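Side-chain contact in PTS system fructose-like EIIB component 3 (PDB 4TN5), which probably accepts a phosphoryl group from phospho-EIIA and passes it on to sugar entering the cell through the EIIC component: residues V59-T64 with S96-V101. Sequence-based numbering, arbitrary orientation.
Sequences VALLIT and SAVRKV
Val-59, at the start of the strand 59-64, and Val-98, on the facing turn of the helix 92-103, illustrate how branched side chains seat a helix on the parallel part of a mixed sheet in an alpha/beta fold. Their CG1 methyls meet at 3.8 Å, with the two side chains crossing at a slant. Both branches of Val-59 are used. Its CG1 lies between the backbone N and the carbonyl carbon (chi1 60°), a setting that turns CG2 toward the next turn of the helix, where it lies 3.9 Å from CG1 of Val-101. Val-98 divides its methyls in the same way: while CG1 serves Val-59, CG2 reaches along the strand to CD1 of Leu-61, 3.9 Å away, and there the side chains run nearly at right angles. The interface is thus wholly apolar, a short chain of methyl contacts whose four residues are all buried. The segment axes approach to 9.0 Å and run roughly antiparallel, at 148°, the sense expected of a helix returning across parallel strands. Backbone hydrogen bonds tie the strand 59-64 to the strands 3-9 and 79-82. Around the seam, Trp-33 also touches Val-98, and Val-101 continues onto Val-80 and Leu-110. Through these side-chain contacts the helix 92-103 packs over the sheet from the strand 59-64 across the strand 79-82 to the strand 108-111, outermost within this chain.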
# COMPACT_ATOMS: atom_id res chain seq x y z
N VAL A 59 10.91 -7.29 -3.89
CA VAL A 59 9.69 -6.61 -4.29
C VAL A 59 8.79 -7.56 -5.08
O VAL A 59 9.28 -8.45 -5.77
CB VAL A 59 10.00 -5.34 -5.13
CG1 VAL A 59 10.76 -5.70 -6.39
CG2 VAL A 59 8.72 -4.57 -5.46
N ALA A 60 7.48 -7.39 -4.94
CA ALA A 60 6.52 -8.19 -5.69
C ALA A 60 5.84 -7.35 -6.76
O ALA A 60 5.70 -6.14 -6.61
CB ALA A 60 5.49 -8.80 -4.76
N LEU A 61 5.45 -7.98 -7.86
CA LEU A 61 4.68 -7.30 -8.89
C LEU A 61 3.35 -8.00 -9.10
O LEU A 61 3.31 -9.19 -9.44
CB LEU A 61 5.46 -7.22 -10.20
CG LEU A 61 4.76 -6.47 -11.34
CD1 LEU A 61 4.33 -5.08 -10.88
CD2 LEU A 61 5.66 -6.36 -12.55
N LEU A 62 2.26 -7.28 -8.90
CA LEU A 62 0.93 -7.85 -9.02
C LEU A 62 0.21 -7.32 -10.25
O LEU A 62 -0.36 -6.23 -10.23
CB LEU A 62 0.12 -7.58 -7.75
CG LEU A 62 0.82 -8.00 -6.45
CD1 LEU A 62 -0.05 -7.71 -5.24
CD2 LEU A 62 1.21 -9.47 -6.50
N ILE A 63 0.25 -8.11 -11.32
CA ILE A 63 -0.39 -7.74 -12.57
C ILE A 63 -1.75 -8.42 -12.66
O ILE A 63 -1.85 -9.56 -13.12
CB ILE A 63 0.46 -8.17 -13.77
CG1 ILE A 63 1.94 -7.84 -13.52
CG2 ILE A 63 -0.04 -7.52 -15.05
CD1 ILE A 63 2.87 -8.34 -14.59
N THR A 64 -2.79 -7.73 -12.21
CA THR A 64 -4.10 -8.36 -12.13
C THR A 64 -5.28 -7.40 -12.27
O THR A 64 -5.23 -6.26 -11.81
CB THR A 64 -4.26 -9.14 -10.81
OG1 THR A 64 -5.58 -9.69 -10.73
CG2 THR A 64 -4.03 -8.22 -9.61
N SER A 96 9.80 0.78 -13.59
CA SER A 96 10.47 1.93 -12.97
C SER A 96 9.73 2.28 -11.70
O SER A 96 10.30 2.82 -10.76
CB SER A 96 10.51 3.13 -13.91
OG SER A 96 10.84 4.32 -13.20
N ALA A 97 8.44 1.98 -11.67
CA ALA A 97 7.67 2.05 -10.43
C ALA A 97 8.21 0.98 -9.49
O ALA A 97 8.44 1.24 -8.31
CB ALA A 97 6.20 1.82 -10.71
N VAL A 98 8.42 -0.21 -10.04
CA VAL A 98 9.02 -1.32 -9.30
C VAL A 98 10.39 -0.95 -8.74
O VAL A 98 10.73 -1.33 -7.62
CB VAL A 98 9.14 -2.59 -10.19
CG1 VAL A 98 10.02 -3.64 -9.52
CG2 VAL A 98 7.76 -3.17 -10.49
N ARG A 99 11.16 -0.19 -9.50
CA ARG A 99 12.53 0.12 -9.10
C ARG A 99 12.55 1.24 -8.06
O ARG A 99 13.48 1.34 -7.26
CB ARG A 99 13.38 0.46 -10.32
CG ARG A 99 14.85 0.07 -10.18
CD ARG A 99 15.60 0.20 -11.49
NE ARG A 99 16.93 -0.41 -11.44
CZ ARG A 99 17.99 0.14 -10.85
NH1 ARG A 99 17.87 1.32 -10.26
NH2 ARG A 99 19.16 -0.49 -10.85
N LYS A 100 11.51 2.07 -8.05
CA LYS A 100 11.31 3.03 -6.97
C LYS A 100 10.98 2.31 -5.67
O LYS A 100 11.66 2.49 -4.66
CB LYS A 100 10.20 4.03 -7.30
CG LYS A 100 10.48 4.94 -8.50
CD LYS A 100 9.30 5.86 -8.77
CE LYS A 100 9.69 7.33 -8.68
NZ LYS A 100 9.48 8.04 -9.97
N VAL A 101 9.93 1.49 -5.71
CA VAL A 101 9.50 0.70 -4.56
C VAL A 101 10.66 -0.14 -4.03
O VAL A 101 10.80 -0.35 -2.82
CB VAL A 101 8.31 -0.22 -4.94
CG1 VAL A 101 7.97 -1.15 -3.80
CG2 VAL A 101 7.11 0.62 -5.33